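Local coordinates for extracellular protein containing a SCP domain (Bacillus anthracis, PDB 4IFA) that is of unknown function, but is an extracellular protein with an SCP domain, possibly linked to virulence of the anthrax bacillus, at residues D49-M54 and A64-E68; V102-A107 and V178-D184; E217-M221 and V325-D329; Y262-D266 and E289-A293. One frame throughout, in Å; residues are numbered along the deposited sequence. Where two conformers were deposited one is given.

Contacts 1, 2 and 3 follow one another along the chain, and contact 4 is nested in the loop that contact 3 closes. Contacts 1 and 2 belong to the N-terminal part: their centres lie about 13 Å apart, and they touch, because Val51 and Leu52 of contact 1 pack on the strands 100-106 and 176-183 that contact 2 joins. Contacts 3 and 4 belong to the C-terminal SCP part, with centres about 14 Å apart, and both reach the same four-stranded mixed sheet. Contacts 1 and 4 sit on opposite sides of the chain's centre, with centres about 37 Å apart. Helices 210-234 and 298-306 touch the seven-stranded sheet at contact 2, uniting the two parts.

Contact 1: residues D49-M54 and A64-E68; sequences DTVLNM and AKWGE
Val51 and Met54 receive the six-membered ring of Trp66, and this is the tightly packed half of the contact. The ring enters with its outer corner first: Trp66 CZ2 meets Val51 CG2 at 3.7 Å, the two side chains crossing at about a right angle, while Trp66 CH2 comes within 3.6 Å of Val51 N. On the Met54 side, Trp66 CZ3 lies 3.7 Å from Met54 CG. The selenomethionine chain is bent at chi2 (-60°) and again at chi3 (-65°), which carries SE alongside the indole and swings Met54 CE round to Lys65 CB, 4.1 Å away. Met54 SE stands 5.1 Å from the centroid of the Trp66 six-membered ring, in an oblique Met-aromatic contact. Beneath this cluster the sheet takes over: Val51 and Met54 both rest on Phe94, which, like Tyr84, also meets the Trp66 ring edge-to-face. The outer half is looser and polar. Here the exposed Lys65 reaches across to the partly exposed Asp49 in a salt bridge, Lys65 NZ to Asp49 OD2 2.9 Å, meeting the oxygen from above the carboxylate plane, 49° out of it; NZ has a second partner in Asn61 OD1. Thr50 and Asn53 bond each other instead, Thr50 N to Asn53 OD1 at 3.0 Å and Asn53 N to Thr50 OG1 at 3.1 Å, tying down the start of the short helix 51-54. Gly67, with positive phi, ends helix 59-66. The whole is a helix pair laid on a beta sheet, with a capping box at the first helix and an aromatic cluster at the end of the second.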
loop_
_atom_site.group_PDB
_atom_site.type_symbol
_atom_site.label_atom_id
_atom_site.label_comp_id
_atom_site.label_asym_id
_atom_site.label_seq_id
_atom_site.Cartn_x
_atom_site.Cartn_y
_atom_site.Cartn_z
ATOM N N ASP A 49 0.351 -20.047 -12.373
ATOM C CA ASP A 49 1.218 -18.890 -12.565
ATOM C C ASP A 49 1.233 -18.072 -11.279
ATOM O O ASP A 49 0.256 -18.048 -10.518
ATOM C CB ASP A 49 0.706 -17.989 -13.697
ATOM C CG ASP A 49 0.971 -18.549 -15.072
ATOM O OD1 ASP A 49 1.491 -19.679 -15.206
ATOM O OD2 ASP A 49 0.639 -17.836 -16.034
ATOM N N THR A 50 2.360 -17.423 -11.056
ATOM C CA THR A 50 2.530 -16.542 -9.917
ATOM C C THR A 50 2.119 -15.127 -10.317
ATOM O O THR A 50 1.952 -14.821 -11.505
ATOM C CB THR A 50 3.991 -16.458 -9.508
ATOM O OG1 THR A 50 4.727 -15.992 -10.637
ATOM C CG2 THR A 50 4.547 -17.851 -9.073
ATOM N N VAL A 51 1.957 -14.266 -9.330
ATOM C CA VAL A 51 1.687 -12.838 -9.564
ATOM C C VAL A 51 2.781 -12.269 -10.474
ATOM O O VAL A 51 2.478 -11.591 -11.458
ATOM C CB VAL A 51 1.657 -12.064 -8.240
ATOM C CG1 VAL A 51 1.689 -10.572 -8.488
ATOM C CG2 VAL A 51 0.469 -12.488 -7.428
ATOM N N LEU A 52 4.048 -12.530 -10.179
ATOM C CA LEU A 52 5.145 -12.013 -11.028
ATOM C C LEU A 52 5.017 -12.470 -12.479
ATOM O O LEU A 52 5.286 -11.673 -13.411
ATOM C CB LEU A 52 6.520 -12.368 -10.464
ATOM C CG LEU A 52 7.705 -11.928 -11.308
ATOM C CD1 LEU A 52 7.699 -10.420 -11.576
ATOM C CD2 LEU A 52 8.976 -12.343 -10.543
ATOM N N ASN A 53 4.619 -13.732 -12.692
ATOM C CA ASN A 53 4.415 -14.281 -14.051
ATOM C C ASN A 53 3.398 -13.473 -14.853
ATOM O O ASN A 53 3.427 -13.498 -16.086
ATOM C CB ASN A 53 3.882 -15.745 -14.037
ATOM C CG ASN A 53 4.876 -16.806 -13.553
ATOM O OD1 ASN A 53 4.429 -17.895 -13.118
ATOM N ND2 ASN A 53 6.186 -16.554 -13.662
HETATM N N MSE A 54 2.478 -12.787 -14.168
HETATM C CA MSE A 54 1.460 -11.991 -14.865
HETATM C C MSE A 54 2.002 -10.651 -15.395
HETATM O O MSE A 54 1.440 -10.064 -16.344
HETATM C CB MSE A 54 0.268 -11.736 -13.952
HETATM C CG MSE A 54 -0.238 -12.979 -13.221
HETATM SE SE MSE A 54 -0.809 -14.371 -14.443
HETATM C CE MSE A 54 -2.068 -13.345 -14.981
ATOM N N ALA A 64 -8.315 -14.639 -17.161
ATOM C CA ALA A 64 -8.368 -16.101 -17.245
ATOM C C ALA A 64 -7.802 -16.846 -16.049
ATOM O O ALA A 64 -8.371 -17.853 -15.620
ATOM C CB ALA A 64 -7.613 -16.572 -18.502
ATOM N N LYS A 65 -6.672 -16.355 -15.536
ATOM C CA LYS A 65 -5.919 -17.011 -14.466
ATOM C C LYS A 65 -6.414 -16.628 -13.065
ATOM O O LYS A 65 -6.419 -17.474 -12.164
ATOM C CB LYS A 65 -4.423 -16.667 -14.601
ATOM C CG LYS A 65 -3.710 -17.043 -15.917
ATOM C CD LYS A 65 -3.368 -18.474 -16.011
ATOM C CE LYS A 65 -2.848 -18.873 -17.412
ATOM N NZ LYS A 65 -1.564 -18.239 -17.839
ATOM N N TRP A 66 -6.788 -15.357 -12.875
ATOM C CA TRP A 66 -7.251 -14.832 -11.565
ATOM C C TRP A 66 -8.752 -14.622 -11.382
ATOM O O TRP A 66 -9.222 -14.424 -10.254
ATOM C CB TRP A 66 -6.507 -13.510 -11.219
ATOM C CG TRP A 66 -5.552 -13.633 -10.074
ATOM C CD1 TRP A 66 -5.804 -13.321 -8.774
ATOM C CD2 TRP A 66 -4.205 -14.138 -10.119
ATOM N NE1 TRP A 66 -4.727 -13.600 -8.021
ATOM C CE2 TRP A 66 -3.712 -14.086 -8.801
ATOM C CE3 TRP A 66 -3.360 -14.595 -11.136
ATOM C CZ2 TRP A 66 -2.426 -14.518 -8.456
ATOM C CZ3 TRP A 66 -2.075 -15.006 -10.794
ATOM C CH2 TRP A 66 -1.622 -14.948 -9.478
ATOM N N GLY A 67 -9.525 -14.645 -12.469
ATOM C CA GLY A 67 -10.963 -14.358 -12.424
ATOM C C GLY A 67 -11.235 -12.853 -12.393
ATOM O O GLY A 67 -10.308 -12.043 -12.504
ATOM N N GLU A 68 -12.493 -12.468 -12.241
ATOM C CA GLU A 68 -12.864 -11.067 -12.197
ATOM C C GLU A 68 -12.409 -10.487 -10.863
ATOM O O GLU A 68 -12.566 -11.132 -9.818
ATOM C CB GLU A 68 -14.383 -10.864 -12.346
ATOM C CG GLU A 68 -14.970 -11.079 -13.747
ATOM C CD GLU A 68 -14.663 -9.954 -14.755
ATOM O OE1 GLU A 68 -14.135 -8.880 -14.377
ATOM O OE2 GLU A 68 -14.980 -10.149 -15.963
#

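Contact 2: residues V102-A107 and V178-D184; sequences VTAYVA and VGVRYMD
Tyr105 and Arg181 face each other as a non-hydrogen-bonded pair in an antiparallel sheet of seven strands, where strands 100-106 and 176-183 run side by side, 177° apart in direction. The Tyr105 ring leans across the neighbouring strand because chi1 (179°) sets CG trans to the backbone N: Arg181 CB meets its edge at Tyr105 CD1, 3.9 Å away, and the hydroxyl rests beside Gly179, Tyr105 OH to Gly179 CA 3.7 Å, at a position with no side chain. A water links that hydroxyl to Val178 O. Arg181 rises from the same face and turns at chi3; its guanidinium forms a salt bridge with Asp297 and a hydrogen bond with Tyr169, and a water in the guanidinium plane connects NH1 to Thr103 OG1. Thr103 and Met183 lie side by side, pointing the same way. The opposite face carries Ala104, Val106, Val180 and Tyr182. There Tyr182 CE2 lies 4.2 Å from Val106 CG2, while Val180 CG1 covers the rim of one face of the Tyr182 ring. Ala104 with Tyr182 and Val106 with Val180 are hydrogen-bonded pairs, each bonded in both directions. Classic beta bulges, Val102-Thr103 opposite Gly95 and Val178-Gly179 opposite Tyr169, lie in the pairings with the flanking strands 92-97 and 164-171. Where strand 176-183 ends, Asp184 N bonds Val102 O at 3.1 Å, and Asp184 is the N-cap of helix 185-191, its OD1 also bonded to Thr187. One carbonyl is doubly gripped: Tyr182 O takes Ala104 N at 3.0 Å and, in the carbonyl plane, Thr103 OG1 at 2.7 Å.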
loop_
_atom_site.group_PDB
_atom_site.type_symbol
_atom_site.label_atom_id
_atom_site.label_comp_id
_atom_site.label_asym_id
_atom_site.label_seq_id
_atom_site.Cartn_x
_atom_site.Cartn_y
_atom_site.Cartn_z
ATOM N N VAL A 102 1.189 -4.027 -15.678
ATOM C CA VAL A 102 2.399 -3.232 -15.495
ATOM C C VAL A 102 2.940 -3.187 -14.062
ATOM O O VAL A 102 4.088 -2.817 -13.855
ATOM C CB VAL A 102 2.206 -1.779 -16.031
ATOM C CG1 VAL A 102 1.826 -1.815 -17.541
ATOM C CG2 VAL A 102 1.217 -0.938 -15.234
ATOM N N THR A 103 2.125 -3.585 -13.100
ATOM C CA THR A 103 2.504 -3.557 -11.687
ATOM C C THR A 103 1.609 -4.460 -10.898
ATOM O O THR A 103 0.554 -4.865 -11.379
ATOM C CB THR A 103 2.453 -2.083 -11.173
ATOM O OG1 THR A 103 3.021 -1.954 -9.847
ATOM C CG2 THR A 103 1.053 -1.534 -11.127
ATOM N N ALA A 104 2.026 -4.808 -9.674
ATOM C CA ALA A 104 1.159 -5.544 -8.744
ATOM C C ALA A 104 1.674 -5.315 -7.345
ATOM O O ALA A 104 2.867 -5.122 -7.162
ATOM C CB ALA A 104 1.108 -7.062 -9.046
ATOM N N TYR A 105 0.768 -5.351 -6.381
ATOM C CA TYR A 105 1.135 -5.314 -4.982
ATOM C C TYR A 105 0.524 -6.532 -4.293
ATOM O O TYR A 105 -0.696 -6.746 -4.306
ATOM C CB TYR A 105 0.643 -4.034 -4.296
ATOM C CG TYR A 105 1.014 -4.005 -2.834
ATOM C CD1 TYR A 105 2.331 -3.912 -2.457
ATOM C CD2 TYR A 105 0.047 -4.107 -1.818
ATOM C CE1 TYR A 105 2.721 -3.905 -1.127
ATOM C CE2 TYR A 105 0.462 -4.117 -0.460
ATOM C CZ TYR A 105 1.779 -4.011 -0.153
ATOM O OH TYR A 105 2.213 -3.965 1.188
ATOM N N VAL A 106 1.400 -7.318 -3.655
ATOM C CA VAL A 106 1.064 -8.519 -2.899
ATOM C C VAL A 106 1.102 -8.260 -1.415
ATOM O O VAL A 106 2.117 -7.775 -0.905
ATOM C CB VAL A 106 2.079 -9.659 -3.231
ATOM C CG1 VAL A 106 1.792 -10.883 -2.349
ATOM C CG2 VAL A 106 2.017 -10.008 -4.716
ATOM N N ALA A 107 -0.006 -8.554 -0.717
ATOM C CA ALA A 107 -0.055 -8.468 0.754
ATOM C C ALA A 107 -0.495 -9.758 1.419
ATOM O O ALA A 107 -0.258 -9.946 2.604
ATOM C CB ALA A 107 -1.016 -7.328 1.160
ATOM N N VAL A 178 6.554 -7.951 4.485
ATOM C CA VAL A 178 5.108 -7.820 4.663
ATOM C C VAL A 178 4.372 -7.482 3.351
ATOM O O VAL A 178 3.156 -7.540 3.293
ATOM C CB VAL A 178 4.724 -6.819 5.791
ATOM C CG1 VAL A 178 5.212 -7.321 7.194
ATOM C CG2 VAL A 178 5.225 -5.419 5.488
ATOM N N GLY A 179 5.106 -7.112 2.309
ATOM C CA GLY A 179 4.474 -6.886 0.983
ATOM C C GLY A 179 5.498 -6.838 -0.105
ATOM O O GLY A 179 6.686 -6.641 0.170
ATOM N N VAL A 180 5.044 -7.056 -1.357
ATOM C CA VAL A 180 5.949 -6.979 -2.505
ATOM C C VAL A 180 5.214 -6.175 -3.581
ATOM O O VAL A 180 4.098 -6.527 -3.963
ATOM C CB VAL A 180 6.301 -8.365 -3.075
ATOM C CG1 VAL A 180 7.179 -8.241 -4.309
ATOM C CG2 VAL A 180 7.022 -9.224 -1.996
ATOM N N ARG A 181 5.863 -5.106 -4.057
ATOM C CA ARG A 181 5.344 -4.314 -5.171
ATOM C C ARG A 181 6.197 -4.551 -6.396
ATOM O O ARG A 181 7.301 -4.064 -6.476
ATOM C CB ARG A 181 5.269 -2.808 -4.832
ATOM C CG ARG A 181 4.558 -2.000 -5.892
ATOM C CD ARG A 181 4.936 -0.535 -5.814
ATOM N NE ARG A 181 4.578 0.166 -4.579
ATOM C CZ ARG A 181 3.477 0.885 -4.359
ATOM N NH1 ARG A 181 2.513 0.954 -5.235
ATOM N NH2 ARG A 181 3.332 1.526 -3.203
ATOM N N TYR A 182 5.657 -5.264 -7.392
ATOM C CA TYR A 182 6.337 -5.484 -8.635
ATOM C C TYR A 182 6.022 -4.308 -9.557
ATOM O O TYR A 182 4.885 -3.842 -9.569
ATOM C CB TYR A 182 5.823 -6.741 -9.322
ATOM C CG TYR A 182 6.091 -8.009 -8.523
ATOM C CD1 TYR A 182 7.377 -8.468 -8.343
ATOM C CD2 TYR A 182 5.050 -8.771 -7.999
ATOM C CE1 TYR A 182 7.639 -9.639 -7.616
ATOM C CE2 TYR A 182 5.289 -9.932 -7.314
ATOM C CZ TYR A 182 6.574 -10.387 -7.135
ATOM O OH TYR A 182 6.795 -11.557 -6.432
HETATM N N MSE A 183 7.038 -3.834 -10.266
HETATM C CA MSE A 183 6.864 -2.723 -11.208
HETATM C C MSE A 183 7.710 -2.879 -12.431
HETATM O O MSE A 183 8.856 -3.291 -12.324
HETATM C CB MSE A 183 7.316 -1.423 -10.538
HETATM C CG MSE A 183 6.510 -0.997 -9.332
HETATM SE SE MSE A 183 7.254 0.652 -8.472
HETATM C CE MSE A 183 8.655 -0.237 -7.515
ATOM N N ASP A 184 7.163 -2.552 -13.601
ATOM C CA ASP A 184 7.976 -2.463 -14.813
ATOM C C ASP A 184 8.770 -1.127 -14.739
ATOM O O ASP A 184 8.589 -0.322 -13.805
ATOM C CB ASP A 184 7.130 -2.637 -16.112
ATOM C CG ASP A 184 6.093 -1.543 -16.334
ATOM O OD1 ASP A 184 6.003 -0.557 -15.565
ATOM O OD2 ASP A 184 5.338 -1.679 -17.326
HETATM O O HOH W 1 2.436 0.229 -8.149
HETATM O O HOH W 2 1.037 -5.713 3.028
HETATM O O HOH W 3 1.278 -8.996 4.605
#

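Contact 3: residues E217-M221 and V325-D329; sequences ENGNM and VGVYD
Met221 and Val327 interlock where helix 210-234, from one helical layer, packs on strand 322-328 of the central sheet in the alpha-beta-alpha sandwich of the SCP (CAP) fold. The helix and strand segments run roughly antiparallel, with axes 7.3 Å apart at closest approach. Met221 buries the most surface. Its chain slides past Val327 in the opposite direction, Met221 CG lying 3.5 Å from Val327 CG2, and the bend at chi3 (53°) turns the terminal methyl back onto the strand, Met221 CE to Val325 O 3.1 Å. Val325 packs beside it, touching the Met221 backbone with CB and both branches. Val325 O and Val327 N are buried with no polar partner in the model; CE and SE of the selenomethionine Met221 lie against them. Val327 fits between Glu217 and Met221, one helical turn apart: CG2 faces Met221, Val327 CG1 lies 4.0 Å from Glu217 CG, and both branches graze Asn220 CB. Glu217 is the polar counterpart. Its chain, extended beyond CG, lies along Val327 O and ends at the turn that leads from strand 322-328 into strand 331-338. Asp329 has positive phi in that turn, and its carboxylate goes elsewhere, to a salt bridge with Lys258. Asn220 OD1 bonds Gly298 N, while its ND2 reaches Asp329 O through a water. A second water joins Glu217 OE1 to Val327 O, so both carboxylate oxygens hold the strand end. The direct bond is nearly straight: Asp329 N donates to Glu217 OE2 over 2.8 Å, at 173°, from above the carboxylate plane.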
loop_
_atom_site.group_PDB
_atom_site.type_symbol
_atom_site.label_atom_id
_atom_site.label_comp_id
_atom_site.label_asym_id
_atom_site.label_seq_id
_atom_site.Cartn_x
_atom_site.Cartn_y
_atom_site.Cartn_z
ATOM N N GLU A 217 -8.703 8.842 -4.965
ATOM C CA GLU A 217 -8.716 8.978 -3.499
ATOM C C GLU A 217 -9.528 7.847 -2.874
ATOM O O GLU A 217 -9.095 7.256 -1.877
ATOM C CB GLU A 217 -9.290 10.351 -3.110
ATOM C CG GLU A 217 -8.318 11.494 -3.445
ATOM C CD GLU A 217 -8.961 12.862 -3.741
ATOM O OE1 GLU A 217 -10.200 13.028 -3.628
ATOM O OE2 GLU A 217 -8.169 13.760 -4.088
ATOM N N ASN A 218 -10.697 7.561 -3.447
ATOM C CA ASN A 218 -11.569 6.491 -2.943
ATOM C C ASN A 218 -10.847 5.132 -2.962
ATOM O O ASN A 218 -11.017 4.310 -2.056
ATOM C CB ASN A 218 -12.873 6.412 -3.753
ATOM C CG ASN A 218 -13.816 7.614 -3.526
ATOM O OD1 ASN A 218 -14.800 7.780 -4.250
ATOM N ND2 ASN A 218 -13.518 8.445 -2.542
ATOM N N GLY A 219 -10.035 4.894 -3.998
ATOM C CA GLY A 219 -9.249 3.660 -4.114
ATOM C C GLY A 219 -8.202 3.605 -3.018
ATOM O O GLY A 219 -8.007 2.581 -2.351
ATOM N N ASN A 220 -7.485 4.704 -2.836
ATOM C CA ASN A 220 -6.494 4.766 -1.779
ATOM C C ASN A 220 -7.122 4.525 -0.404
ATOM O O ASN A 220 -6.520 3.893 0.471
ATOM C CB ASN A 220 -5.744 6.090 -1.833
ATOM C CG ASN A 220 -4.626 6.098 -2.845
ATOM O OD1 ASN A 220 -3.956 5.070 -3.062
ATOM N ND2 ASN A 220 -4.367 7.266 -3.452
HETATM N N MSE A 221 -8.313 5.072 -0.173
HETATM C CA MSE A 221 -9.020 4.872 1.097
HETATM C C MSE A 221 -9.360 3.399 1.355
HETATM O O MSE A 221 -9.112 2.876 2.458
HETATM C CB MSE A 221 -10.323 5.694 1.099
HETATM C CG MSE A 221 -10.056 7.170 1.216
HETATM SE SE MSE A 221 -11.488 8.335 0.557
HETATM C CE MSE A 221 -12.955 7.511 1.611
ATOM N N VAL A 325 -11.150 5.994 6.654
ATOM C CA VAL A 325 -9.948 6.509 5.992
ATOM C C VAL A 325 -10.408 7.594 5.044
ATOM O O VAL A 325 -11.353 7.399 4.308
ATOM C CB VAL A 325 -9.201 5.405 5.176
ATOM C CG1 VAL A 325 -7.896 5.948 4.656
ATOM C CG2 VAL A 325 -8.935 4.116 6.023
ATOM N N GLY A 326 -9.683 8.708 5.037
ATOM C CA GLY A 326 -9.987 9.831 4.138
ATOM C C GLY A 326 -8.723 10.307 3.459
ATOM O O GLY A 326 -7.732 10.603 4.121
ATOM N N VAL A 327 -8.775 10.432 2.146
ATOM C CA VAL A 327 -7.636 10.817 1.307
ATOM C C VAL A 327 -8.054 11.982 0.428
ATOM O O VAL A 327 -9.173 12.011 -0.077
ATOM C CB VAL A 327 -7.152 9.620 0.442
ATOM C CG1 VAL A 327 -6.044 10.040 -0.508
ATOM C CG2 VAL A 327 -6.745 8.411 1.351
ATOM N N TYR A 328 -7.164 12.975 0.318
ATOM C CA TYR A 328 -7.362 14.139 -0.532
ATOM C C TYR A 328 -6.009 14.416 -1.178
ATOM O O TYR A 328 -5.042 14.737 -0.491
ATOM C CB TYR A 328 -7.854 15.349 0.264
ATOM C CG TYR A 328 -8.284 16.496 -0.592
ATOM C CD1 TYR A 328 -9.540 16.488 -1.158
ATOM C CD2 TYR A 328 -7.430 17.545 -0.853
ATOM C CE1 TYR A 328 -9.974 17.564 -1.973
ATOM C CE2 TYR A 328 -7.843 18.613 -1.642
ATOM C CZ TYR A 328 -9.114 18.601 -2.197
ATOM O OH TYR A 328 -9.537 19.661 -3.011
ATOM N N ASP A 329 -5.933 14.221 -2.493
ATOM C CA ASP A 329 -4.667 14.249 -3.223
ATOM C C ASP A 329 -3.694 13.301 -2.490
ATOM O O ASP A 329 -4.046 12.146 -2.279
ATOM C CB ASP A 329 -4.150 15.686 -3.420
ATOM C CG ASP A 329 -3.138 15.821 -4.592
ATOM O OD1 ASP A 329 -2.670 14.808 -5.187
ATOM O OD2 ASP A 329 -2.874 16.983 -4.979
HETATM O O HOH W 4 -11.631 12.433 -1.472
HETATM O O HOH W 5 -5.079 10.199 -3.777
#

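Contact 4: residues Y262-D266 and E289-A293; sequences YFSHD and ENIAA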
loop_
_atom_site.group_PDB
_atom_site.type_symbol
_atom_site.label_atom_id
_atom_site.label_comp_id
_atom_site.label_asym_id
_atom_site.label_seq_id
_atom_site.Cartn_x
_atom_site.Cartn_y
_atom_site.Cartn_z
ATOM N N TYR A 262 -0.648 23.050 6.362
ATOM C CA TYR A 262 -0.162 22.588 7.664
ATOM C C TYR A 262 -0.270 21.061 7.712
ATOM O O TYR A 262 -0.904 20.428 6.878
ATOM C CB TYR A 262 -0.916 23.254 8.814
ATOM C CG TYR A 262 -2.261 22.613 9.092
ATOM C CD1 TYR A 262 -2.367 21.621 10.056
ATOM C CD2 TYR A 262 -3.404 22.967 8.374
ATOM C CE1 TYR A 262 -3.574 20.994 10.302
ATOM C CE2 TYR A 262 -4.625 22.351 8.615
ATOM C CZ TYR A 262 -4.692 21.344 9.575
ATOM O OH TYR A 262 -5.887 20.700 9.852
ATOM N N PHE A 263 0.408 20.485 8.689
ATOM C CA PHE A 263 0.389 19.049 8.884
ATOM C C PHE A 263 0.416 18.846 10.384
ATOM O O PHE A 263 1.455 19.020 11.031
ATOM C CB PHE A 263 1.567 18.372 8.182
ATOM C CG PHE A 263 1.550 16.854 8.305
ATOM C CD1 PHE A 263 0.931 16.099 7.345
ATOM C CD2 PHE A 263 2.146 16.230 9.377
ATOM C CE1 PHE A 263 0.932 14.705 7.451
ATOM C CE2 PHE A 263 2.141 14.826 9.481
ATOM C CZ PHE A 263 1.525 14.106 8.512
ATOM N N SER A 264 -0.749 18.502 10.938
ATOM C CA SER A 264 -0.914 18.339 12.383
ATOM C C SER A 264 -2.214 17.630 12.678
ATOM O O SER A 264 -3.122 17.623 11.873
ATOM C CB SER A 264 -1.019 19.733 13.045
ATOM O OG SER A 264 -1.069 19.686 14.474
ATOM N N HIS A 265 -2.288 17.062 13.867
ATOM C CA HIS A 265 -3.546 16.522 14.378
ATOM C C HIS A 265 -4.538 17.635 14.715
ATOM O O HIS A 265 -5.749 17.418 14.796
ATOM C CB HIS A 265 -3.301 15.719 15.664
ATOM C CG HIS A 265 -2.536 14.458 15.453
ATOM N ND1 HIS A 265 -3.013 13.416 14.681
ATOM C CD2 HIS A 265 -1.362 14.040 15.975
ATOM C CE1 HIS A 265 -2.133 12.421 14.719
ATOM N NE2 HIS A 265 -1.140 12.767 15.522
ATOM N N ASP A 266 -4.019 18.829 15.003
ATOM C CA ASP A 266 -4.857 19.955 15.371
ATOM C C ASP A 266 -5.009 20.914 14.202
ATOM O O ASP A 266 -4.006 21.400 13.664
ATOM C CB ASP A 266 -4.223 20.681 16.543
ATOM C CG ASP A 266 -4.266 19.878 17.824
ATOM O OD1 ASP A 266 -5.171 19.017 17.977
ATOM O OD2 ASP A 266 -3.387 20.118 18.676
ATOM N N GLU A 289 -5.767 8.862 15.538
ATOM C CA GLU A 289 -5.530 9.325 14.171
ATOM C C GLU A 289 -4.109 9.101 13.702
ATOM O O GLU A 289 -3.181 9.369 14.443
ATOM C CB GLU A 289 -5.807 10.822 14.082
ATOM C CG GLU A 289 -5.432 11.511 12.763
ATOM C CD GLU A 289 -5.953 12.933 12.743
ATOM O OE1 GLU A 289 -5.262 13.837 13.282
ATOM O OE2 GLU A 289 -7.062 13.118 12.219
ATOM N N ASN A 290 -3.977 8.655 12.444
ATOM C CA ASN A 290 -2.697 8.655 11.762
ATOM C C ASN A 290 -2.841 9.558 10.532
ATOM O O ASN A 290 -3.797 9.430 9.788
ATOM C CB ASN A 290 -2.260 7.259 11.277
ATOM C CG ASN A 290 -1.836 6.357 12.387
ATOM O OD1 ASN A 290 -1.427 6.811 13.457
ATOM N ND2 ASN A 290 -1.858 5.033 12.129
ATOM N N ILE A 291 -1.848 10.409 10.312
ATOM C CA ILE A 291 -1.783 11.295 9.155
ATOM C C ILE A 291 -0.476 11.079 8.392
ATOM O O ILE A 291 0.552 10.705 8.957
ATOM C CB ILE A 291 -1.981 12.818 9.517
ATOM C CG1 ILE A 291 -1.087 13.225 10.675
ATOM C CG2 ILE A 291 -3.467 13.090 9.820
ATOM C CD1 ILE A 291 -1.146 14.758 10.982
ATOM N N ALA A 292 -0.557 11.263 7.068
ATOM C CA ALA A 292 0.590 11.156 6.174
ATOM C C ALA A 292 0.411 12.085 5.001
ATOM O O ALA A 292 -0.705 12.373 4.585
ATOM C CB ALA A 292 0.697 9.729 5.628
ATOM N N ALA A 293 1.522 12.562 4.469
ATOM C CA ALA A 293 1.489 13.409 3.285
ATOM C C ALA A 293 2.646 13.114 2.335
ATOM O O ALA A 293 3.782 12.922 2.737
ATOM C CB ALA A 293 1.536 14.903 3.670
#
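Glu289 OE1 accepts from His265 ND1 over 2.7 Å, a His-carboxylate hydrogen bond tying a loop of the SCP (CAP) fold to the edge strand 286-293. The pair is consistent with the histidines and glutamates lining the cleft of this family, though no function is established here. Imidazole and carboxylate are nearly coplanar, 13° apart; OE1 uses its anti lone pair, the one away from OE2; OE2 forms a salt bridge with Arg276, which also bonds His265 O. His265 CE1 further lies 3.2 Å from Glu289 O. Beyond this polar end, Ile291 reaches from the strand to the loop. Its CG1 takes the crowded position between backbone N and carbonyl carbon (chi1 49°), which brings CD1 over one face of the Phe263 ring, 3.8 Å from the centroid, in a CH-pi contact. CD1 also abuts Ser264 C. The ring rim then follows the strand: Phe263 CZ touches Ile291 CG1 at 3.5 Å, and CE1 meets the backbone of Ala292 edge-on. Ser264 OG accepts from Asp266 N in an ST turn, shaping the loop. Last along the strand, Ala293 CB meets Phe263 CE1 at 3.8 Å.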